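Local coordinates for protein glutamate racemase (Escherichia coli, PDB 2JFN) that belongs to the Asp/Glu/hydantoin racemase family of two-domain alpha/beta proteins and holds a glutamic acid molecule in an internal pocket, at residues N252-M257 against E276-L281; V26-V31 against Y49-D54. All coordinates share one frame; numbering follows the deposited sequence.

Interaction 1: residues N252-M257 against E276-L281; sequences NIAFCM and ETLEKL
Leu281 lays its CD1 methyl on the Phe255 ring, 4.2 Å from the ring centroid and only 2° off the ring normal, a CH-pi contact centred on one face. Its CG stands anti to the backbone N (chi1 180°), which sends one branch over the phenyl ring while the other, CD2, reaches Met257 CE at 4.1 Å. Met257 bends back at chi2 and chi3 to run beside Leu281, although its CB points away from the partner strand. At the edge of the Phe255 ring, near its plane, lies the carbonyl oxygen of Glu279. The Glu279 side chain runs alongside the ring, pointing the same way, with its carboxylate turned 71° from the ring plane. Further out, Ile253 CD1 comes up to Glu279 CD at 3.6 Å, the two side chains crossing at about a right angle; Glu279 OE2 is engaged in a salt bridge with Arg82.

Beneath these groups the backbones pair in parallel. Ala254 N donates to Thr277 O and Ala254 O accepts from Glu279 N, both at 2.9 Å; Cys256 N then donates to Glu279 O, and Cys256 O accepts from Leu281 N. On the other face, Leu278 CD1 packs against Ala254 CB and Cys256 CB; Ala254 and Leu278 in turn touch Leu270 of helix 267-272, whereas Cys256 packs on Phe53. Past the strand ends, one water donates to the carbonyl oxygens of both Met257 and Leu281, and another joins Met257 O to Lys280 NZ.

Phe255 touches Arg82 of helix 65-82 and Leu281 reaches Ala78 and Val79, so that helix covers one face of the pair and helix 267-272 the other. This is the layered alpha/beta arrangement in which parallel neighbours are joined by a helical connection, here through helices 261-264 and 267-272.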
ATOM      1  N   ASN A 252      20.141   0.517  -0.993  1.00 32.74           N
ATOM      2  CA  ASN A 252      18.745   0.897  -0.817  1.00 31.53           C
ATOM      3  C   ASN A 252      18.634   1.940   0.283  1.00 30.57           C
ATOM      4  O   ASN A 252      19.360   1.888   1.270  1.00 30.37           O
ATOM      5  CB  ASN A 252      17.890  -0.315  -0.442  1.00 31.29           C
ATOM      6  CG  ASN A 252      17.943  -1.408  -1.481  1.00 31.11           C
ATOM      7  OD1 ASN A 252      18.095  -1.141  -2.674  1.00 30.92           O
ATOM      8  ND2 ASN A 252      17.799  -2.649  -1.038  1.00 31.17           N
ATOM      9  N   ILE A 253      17.716   2.881   0.118  1.00 29.76           N
ATOM     10  CA  ILE A 253      17.550   3.925   1.121  1.00 29.03           C
ATOM     11  C   ILE A 253      16.078   4.239   1.404  1.00 28.11           C
ATOM     12  O   ILE A 253      15.217   4.106   0.527  1.00 27.59           O
ATOM     13  CB  ILE A 253      18.282   5.212   0.669  1.00 29.45           C
ATOM     14  CG1 ILE A 253      18.212   6.281   1.759  1.00 30.29           C
ATOM     15  CG2 ILE A 253      17.668   5.732  -0.617  1.00 29.70           C
ATOM     16  CD1 ILE A 253      18.938   7.555   1.383  1.00 31.33           C
ATOM     17  N   ALA A 254      15.796   4.628   2.645  1.00 26.97           N
ATOM     18  CA  ALA A 254      14.444   4.987   3.047  1.00 25.96           C
ATOM     19  C   ALA A 254      14.420   6.482   3.348  1.00 25.64           C
ATOM     20  O   ALA A 254      15.354   7.017   3.954  1.00 25.40           O
ATOM     21  CB  ALA A 254      14.024   4.192   4.287  1.00 25.54           C
ATOM     22  N   PHE A 255      13.360   7.149   2.904  1.00 24.93           N
ATOM     23  CA  PHE A 255      13.183   8.583   3.132  1.00 25.25           C
ATOM     24  C   PHE A 255      11.930   8.866   3.961  1.00 25.33           C
ATOM     25  O   PHE A 255      10.857   8.320   3.690  1.00 25.42           O
ATOM     26  CB  PHE A 255      13.005   9.343   1.814  1.00 24.82           C
ATOM     27  CG  PHE A 255      14.267   9.534   1.025  1.00 25.59           C
ATOM     28  CD1 PHE A 255      14.319   9.148  -0.311  1.00 25.46           C
ATOM     29  CD2 PHE A 255      15.384  10.135   1.596  1.00 26.01           C
ATOM     30  CE1 PHE A 255      15.464   9.355  -1.074  1.00 26.29           C
ATOM     31  CE2 PHE A 255      16.542  10.352   0.843  1.00 26.91           C
ATOM     32  CZ  PHE A 255      16.583   9.958  -0.497  1.00 26.72           C
ATOM     33  N   CYS A 256      12.058   9.716   4.971  1.00 25.82           N
ATOM     34  CA  CYS A 256      10.887  10.120   5.743  1.00 26.46           C
ATOM     35  C   CYS A 256      10.774  11.614   5.425  1.00 26.79           C
ATOM     36  O   CYS A 256      11.716  12.203   4.884  1.00 26.33           O
ATOM     37  CB  CYS A 256      11.088   9.882   7.246  1.00 27.23           C
ATOM     38  SG  CYS A 256      12.487  10.742   7.986  1.00 29.02           S
ATOM     39  N   MET A 257       9.639  12.236   5.728  1.00 27.23           N
ATOM     40  CA  MET A 257       9.501  13.661   5.428  1.00 27.99           C
ATOM     41  C   MET A 257       9.893  14.530   6.622  1.00 28.39           C
ATOM     42  O   MET A 257      10.060  15.742   6.493  1.00 28.39           O
ATOM     43  CB  MET A 257       8.071  13.983   4.976  1.00 28.01           C
ATOM     44  CG  MET A 257       7.612  13.184   3.751  1.00 28.41           C
ATOM     45  SD  MET A 257       8.809  13.137   2.372  1.00 29.78           S
ATOM     46  CE  MET A 257       8.867  11.362   2.033  1.00 29.70           C
ATOM     47  N   GLU A 276      19.255   0.082   4.613  1.00 34.59           N
ATOM     48  CA  GLU A 276      20.281   0.339   5.616  1.00 36.07           C
ATOM     49  C   GLU A 276      20.171   1.699   6.276  1.00 35.79           C
ATOM     50  O   GLU A 276      20.432   1.843   7.473  1.00 35.99           O
ATOM     51  CB  GLU A 276      21.669   0.217   4.986  1.00 37.83           C
ATOM     52  CG  GLU A 276      21.847   1.051   3.723  1.00 39.84           C
ATOM     53  CD  GLU A 276      23.249   1.619   3.593  1.00 41.24           C
ATOM     54  OE1 GLU A 276      24.225   0.882   3.867  1.00 42.52           O
ATOM     55  OE2 GLU A 276      23.379   2.801   3.207  1.00 41.91           O
ATOM     56  N   THR A 277      19.770   2.692   5.491  1.00 35.29           N
ATOM     57  CA  THR A 277      19.683   4.057   5.986  1.00 35.33           C
ATOM     58  C   THR A 277      18.310   4.708   5.858  1.00 34.38           C
ATOM     59  O   THR A 277      17.538   4.395   4.951  1.00 33.90           O
ATOM     60  CB  THR A 277      20.710   4.940   5.234  1.00 35.95           C
ATOM     61  OG1 THR A 277      22.009   4.339   5.329  1.00 37.35           O
ATOM     62  CG2 THR A 277      20.755   6.340   5.815  1.00 36.44           C
ATOM     63  N   LEU A 278      18.031   5.616   6.790  1.00 33.42           N
ATOM     64  CA  LEU A 278      16.799   6.393   6.817  1.00 32.84           C
ATOM     65  C   LEU A 278      17.231   7.855   6.842  1.00 32.90           C
ATOM     66  O   LEU A 278      17.943   8.277   7.756  1.00 32.50           O
ATOM     67  CB  LEU A 278      15.980   6.090   8.072  1.00 32.25           C
ATOM     68  CG  LEU A 278      14.803   7.036   8.319  1.00 31.65           C
ATOM     69  CD1 LEU A 278      13.730   6.840   7.251  1.00 31.85           C
ATOM     70  CD2 LEU A 278      14.225   6.774   9.695  1.00 32.00           C
ATOM     71  N   GLU A 279      16.820   8.618   5.835  1.00 32.79           N
ATOM     72  CA  GLU A 279      17.164  10.035   5.755  1.00 33.18           C
ATOM     73  C   GLU A 279      15.913  10.885   5.561  1.00 33.21           C
ATOM     74  O   GLU A 279      14.868  10.392   5.124  1.00 31.95           O
ATOM     75  CB  GLU A 279      18.117  10.304   4.582  1.00 33.85           C
ATOM     76  CG  GLU A 279      19.506   9.695   4.711  1.00 34.93           C
ATOM     77  CD  GLU A 279      20.387   9.999   3.512  1.00 35.80           C
ATOM     78  OE1 GLU A 279      21.469   9.378   3.387  1.00 37.17           O
ATOM     79  OE2 GLU A 279      20.006  10.861   2.690  1.00 35.89           O
ATOM     80  N   LYS A 280      16.031  12.167   5.887  1.00 33.51           N
ATOM     81  CA  LYS A 280      14.926  13.092   5.715  1.00 34.17           C
ATOM     82  C   LYS A 280      14.966  13.633   4.294  1.00 34.45           C
ATOM     83  O   LYS A 280      16.025  14.002   3.791  1.00 34.38           O
ATOM     84  CB  LYS A 280      15.027  14.263   6.696  1.00 34.76           C
ATOM     85  CG  LYS A 280      14.054  15.395   6.367  1.00 35.25           C
ATOM     86  CD  LYS A 280      14.078  16.485   7.415  1.00 36.16           C
ATOM     87  CE  LYS A 280      13.145  17.630   7.043  1.00 36.76           C
ATOM     88  NZ  LYS A 280      13.022  18.610   8.170  1.00 37.23           N
ATOM     89  N   LEU A 281      13.810  13.669   3.645  1.00 34.75           N
ATOM     90  CA  LEU A 281      13.725  14.188   2.290  1.00 35.65           C
ATOM     91  C   LEU A 281      13.111  15.583   2.337  1.00 36.70           C
ATOM     92  O   LEU A 281      12.073  15.785   2.966  1.00 36.57           O
ATOM     93  CB  LEU A 281      12.853  13.278   1.425  1.00 35.08           C
ATOM     94  CG  LEU A 281      12.677  13.715  -0.029  1.00 34.82           C
ATOM     95  CD1 LEU A 281      13.997  13.577  -0.772  1.00 34.07           C
ATOM     96  CD2 LEU A 281      11.598  12.863  -0.686  1.00 34.40           C
TER
HETATM   97  O   HOH W   1      21.584   3.924   1.660  1.00 47.74           O
HETATM   98  O   HOH W   2      10.173  17.079   4.214  1.00 36.26           O
HETATM   99  O   HOH W   3       9.965  18.327   7.986  1.00 42.18           O

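Interaction 2: residues V26-V31 against Y49-D54; sequences VFDSGV and YIYAFD. With GLU (glutamic acid), chain B.
Parallel strand pairing within a beta-alpha-beta unit brings Val26-Val31 against Tyr49-Asp54, in a fully buried part of the sheet; at the C-terminal ends of these two strands, Asp28 and Ser29 reach the glutamic acid pocket. Val26 N donates to Ile50 O and Val26 O accepts from Ala52 N. Asp28 N donates to Ala52 O and Asp54 N to Asp28 O, both at 3.2 Å, longer than the 2.9 Å from Val26 N to Ile50 O.

Tyr51 carries much of the side-chain contact. With CG anti to the backbone N (chi1 -173°), its ring runs along the face past Val26, whose CG1 lies 4.0 Å from Tyr51 CE2, and brings the hydroxyl alongside Asp28. Here Tyr51 OH donates to Gly30 O at 2.6 Å, tying down the turn that folds back after the first strand. The same turn is held from within: Gly30 N donates to Asp28 OD1 from above the carboxylate plane, forming an Asx turn, and Gly33 N bonds this oxygen too. The GLU amino N bonds Asp28 OD2 at 2.8 Å and Asp28 OD1 weakly at 3.2 Å, so OD1 serves both turn and ligand, while Ser29 OG donates to GLU OE2 at 2.6 Å.

Helix 33-43 is the crossover between the two strands and touches Val26 and Tyr51 through Tyr37 and Leu34. On the other face, Phe27 and Ile50 meet helix 65-82, while strands 87-90 and 253-256 continue the sheet beyond the pair.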
ATOM      1  N   VAL A  26       9.135   3.211  -4.066  1.00 23.08           N
ATOM      2  CA  VAL A  26       7.912   2.633  -3.530  1.00 22.84           C
ATOM      3  C   VAL A  26       7.458   3.672  -2.494  1.00 23.16           C
ATOM      4  O   VAL A  26       8.185   3.962  -1.535  1.00 23.27           O
ATOM      5  CB  VAL A  26       8.149   1.269  -2.850  1.00 23.04           C
ATOM      6  CG1 VAL A  26       6.834   0.739  -2.299  1.00 22.64           C
ATOM      7  CG2 VAL A  26       8.732   0.266  -3.867  1.00 22.73           C
ATOM      8  N   PHE A  27       6.275   4.243  -2.712  1.00 22.82           N
ATOM      9  CA  PHE A  27       5.725   5.279  -1.839  1.00 23.33           C
ATOM     10  C   PHE A  27       4.433   4.912  -1.117  1.00 23.64           C
ATOM     11  O   PHE A  27       3.586   4.203  -1.653  1.00 24.06           O
ATOM     12  CB  PHE A  27       5.453   6.550  -2.651  1.00 23.65           C
ATOM     13  CG  PHE A  27       4.656   7.592  -1.901  1.00 24.66           C
ATOM     14  CD1 PHE A  27       5.286   8.474  -1.023  1.00 24.66           C
ATOM     15  CD2 PHE A  27       3.272   7.649  -2.026  1.00 24.42           C
ATOM     16  CE1 PHE A  27       4.547   9.393  -0.278  1.00 24.95           C
ATOM     17  CE2 PHE A  27       2.520   8.565  -1.283  1.00 24.93           C
ATOM     18  CZ  PHE A  27       3.159   9.436  -0.407  1.00 25.18           C
ATOM     19  N   ASP A  28       4.293   5.416   0.105  1.00 23.82           N
ATOM     20  CA  ASP A  28       3.090   5.221   0.911  1.00 23.43           C
ATOM     21  C   ASP A  28       3.059   6.315   1.959  1.00 23.59           C
ATOM     22  O   ASP A  28       4.062   6.990   2.194  1.00 23.62           O
ATOM     23  CB  ASP A  28       3.082   3.871   1.638  1.00 23.14           C
ATOM     24  CG  ASP A  28       1.787   3.647   2.421  1.00 23.57           C
ATOM     25  OD1 ASP A  28       1.821   3.070   3.529  1.00 23.23           O
ATOM     26  OD2 ASP A  28       0.720   4.058   1.920  1.00 24.14           O
ATOM     27  N   SER A  29       1.904   6.482   2.592  1.00 23.49           N
ATOM     28  CA  SER A  29       1.744   7.471   3.647  1.00 23.63           C
ATOM     29  C   SER A  29       2.471   6.966   4.903  1.00 23.67           C
ATOM     30  O   SER A  29       2.931   7.757   5.727  1.00 23.60           O
ATOM     31  CB  SER A  29       0.260   7.661   3.947  1.00 23.55           C
ATOM     32  OG  SER A  29      -0.317   6.425   4.322  1.00 24.80           O
ATOM     33  N   GLY A  30       2.579   5.646   5.037  1.00 23.60           N
ATOM     34  CA  GLY A  30       3.251   5.069   6.187  1.00 23.98           C
ATOM     35  C   GLY A  30       4.004   3.783   5.908  1.00 23.76           C
ATOM     36  O   GLY A  30       4.793   3.710   4.962  1.00 24.03           O
ATOM     37  N   VAL A  31       3.757   2.755   6.717  1.00 23.50           N
ATOM     38  CA  VAL A  31       4.442   1.477   6.551  1.00 23.42           C
ATOM     39  C   VAL A  31       3.774   0.502   5.571  1.00 23.39           C
ATOM     40  O   VAL A  31       4.399  -0.470   5.153  1.00 22.93           O
ATOM     41  CB  VAL A  31       4.624   0.741   7.920  1.00 24.04           C
ATOM     42  CG1 VAL A  31       5.467   1.591   8.867  1.00 24.26           C
ATOM     43  CG2 VAL A  31       3.267   0.444   8.557  1.00 24.22           C
ATOM     44  N   TYR A  49      16.363   0.179  -4.573  1.00 28.24           N
ATOM     45  CA  TYR A  49      15.090   0.610  -4.023  1.00 27.76           C
ATOM     46  C   TYR A  49      15.152   1.846  -3.139  1.00 27.00           C
ATOM     47  O   TYR A  49      16.091   2.044  -2.362  1.00 26.57           O
ATOM     48  CB  TYR A  49      14.441  -0.523  -3.219  1.00 28.09           C
ATOM     49  CG  TYR A  49      13.956  -1.695  -4.046  1.00 28.48           C
ATOM     50  CD1 TYR A  49      14.715  -2.860  -4.158  1.00 28.86           C
ATOM     51  CD2 TYR A  49      12.720  -1.647  -4.695  1.00 28.88           C
ATOM     52  CE1 TYR A  49      14.251  -3.964  -4.895  1.00 29.12           C
ATOM     53  CE2 TYR A  49      12.248  -2.734  -5.434  1.00 29.31           C
ATOM     54  CZ  TYR A  49      13.019  -3.890  -5.527  1.00 29.63           C
ATOM     55  OH  TYR A  49      12.536  -4.969  -6.243  1.00 29.75           O
ATOM     56  N   ILE A  50      14.132   2.677  -3.282  1.00 25.98           N
ATOM     57  CA  ILE A  50      13.988   3.869  -2.469  1.00 24.91           C
ATOM     58  C   ILE A  50      12.599   3.745  -1.871  1.00 24.67           C
ATOM     59  O   ILE A  50      11.617   3.596  -2.605  1.00 24.39           O
ATOM     60  CB  ILE A  50      14.019   5.159  -3.307  1.00 24.96           C
ATOM     61  CG1 ILE A  50      15.376   5.314  -3.999  1.00 24.11           C
ATOM     62  CG2 ILE A  50      13.737   6.364  -2.407  1.00 23.79           C
ATOM     63  CD1 ILE A  50      15.371   6.381  -5.086  1.00 24.92           C
ATOM     64  N   TYR A  51      12.513   3.768  -0.548  1.00 24.20           N
ATOM     65  CA  TYR A  51      11.220   3.707   0.112  1.00 24.34           C
ATOM     66  C   TYR A  51      10.985   5.081   0.713  1.00 24.47           C
ATOM     67  O   TYR A  51      11.839   5.606   1.431  1.00 24.67           O
ATOM     68  CB  TYR A  51      11.197   2.654   1.226  1.00 24.65           C
ATOM     69  CG  TYR A  51       9.804   2.452   1.802  1.00 25.11           C
ATOM     70  CD1 TYR A  51       9.419   3.049   3.004  1.00 25.28           C
ATOM     71  CD2 TYR A  51       8.847   1.719   1.099  1.00 25.76           C
ATOM     72  CE1 TYR A  51       8.106   2.924   3.486  1.00 25.75           C
ATOM     73  CE2 TYR A  51       7.539   1.585   1.572  1.00 25.82           C
ATOM     74  CZ  TYR A  51       7.171   2.190   2.758  1.00 26.04           C
ATOM     75  OH  TYR A  51       5.859   2.074   3.187  1.00 25.60           O
ATOM     76  N   ALA A  52       9.839   5.674   0.410  1.00 24.11           N
ATOM     77  CA  ALA A  52       9.520   6.989   0.949  1.00 23.89           C
ATOM     78  C   ALA A  52       8.154   6.958   1.610  1.00 23.96           C
ATOM     79  O   ALA A  52       7.185   6.458   1.032  1.00 23.07           O
ATOM     80  CB  ALA A  52       9.539   8.032  -0.165  1.00 23.82           C
ATOM     81  N   PHE A  53       8.080   7.473   2.830  1.00 23.37           N
ATOM     82  CA  PHE A  53       6.809   7.516   3.530  1.00 23.51           C
ATOM     83  C   PHE A  53       6.552   8.916   4.090  1.00 23.79           C
ATOM     84  O   PHE A  53       7.454   9.573   4.622  1.00 22.86           O
ATOM     85  CB  PHE A  53       6.747   6.426   4.624  1.00 23.73           C
ATOM     86  CG  PHE A  53       7.815   6.535   5.686  1.00 24.04           C
ATOM     87  CD1 PHE A  53       7.495   7.000   6.960  1.00 23.82           C
ATOM     88  CD2 PHE A  53       9.122   6.133   5.426  1.00 24.45           C
ATOM     89  CE1 PHE A  53       8.463   7.060   7.964  1.00 24.38           C
ATOM     90  CE2 PHE A  53      10.105   6.188   6.422  1.00 24.39           C
ATOM     91  CZ  PHE A  53       9.771   6.654   7.695  1.00 24.35           C
ATOM     92  N   ASP A  54       5.314   9.374   3.938  1.00 23.79           N
ATOM     93  CA  ASP A  54       4.917  10.703   4.395  1.00 24.06           C
ATOM     94  C   ASP A  54       4.459  10.716   5.851  1.00 24.18           C
ATOM     95  O   ASP A  54       3.266  10.832   6.133  1.00 23.82           O
ATOM     96  CB  ASP A  54       3.797  11.238   3.498  1.00 23.89           C
ATOM     97  CG  ASP A  54       3.546  12.724   3.704  1.00 23.89           C
ATOM     98  OD1 ASP A  54       4.196  13.326   4.591  1.00 22.90           O
ATOM     99  OD2 ASP A  54       2.700  13.284   2.978  1.00 23.05           O
TER
HETATM  100  N   GLU B1287      -1.288   2.411   3.053  1.00 27.57           N
HETATM  101  CA  GLU B1287      -2.641   2.943   3.236  1.00 28.20           C
HETATM  102  C   GLU B1287      -3.378   2.854   1.914  1.00 28.44           C
HETATM  103  O   GLU B1287      -3.190   1.846   1.141  1.00 28.04           O
HETATM  104  CB  GLU B1287      -2.565   4.401   3.713  1.00 28.42           C
HETATM  105  CG  GLU B1287      -3.546   4.639   4.883  1.00 28.59           C
HETATM  106  CD  GLU B1287      -3.707   6.127   5.167  1.00 29.41           C
HETATM  107  OE1 GLU B1287      -4.783   6.559   5.570  1.00 29.10           O
HETATM  108  OE2 GLU B1287      -2.762   6.906   5.005  1.00 28.72           O
HETATM  109  OXT GLU B1287      -4.195   3.772   1.572  1.00 29.50           O

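In the fold
Interactions 1 and 2 are successive parts of one sheet, with centres 9 Å apart. Strand 48-53 of interaction 2 is the neighbour of strand 253-256 of interaction 1: Phe255 N lies 2.6 Å from Tyr51 O, a probable hydrogen bond, and Asn252 OD1 sits 2.9 Å from Tyr49 N. Side chains close the same seam, Cys256 CB packing 3.5 Å from Phe53 CZ. Helix 65-82 lies against residues of both contacts. Of the two, interaction 2 is the one that reaches the glutamic acid pocket, supplying Asp28 and Ser29 of its twelve residues; in interaction 1 the Met257 side chain remains about 12 Å from that ligand.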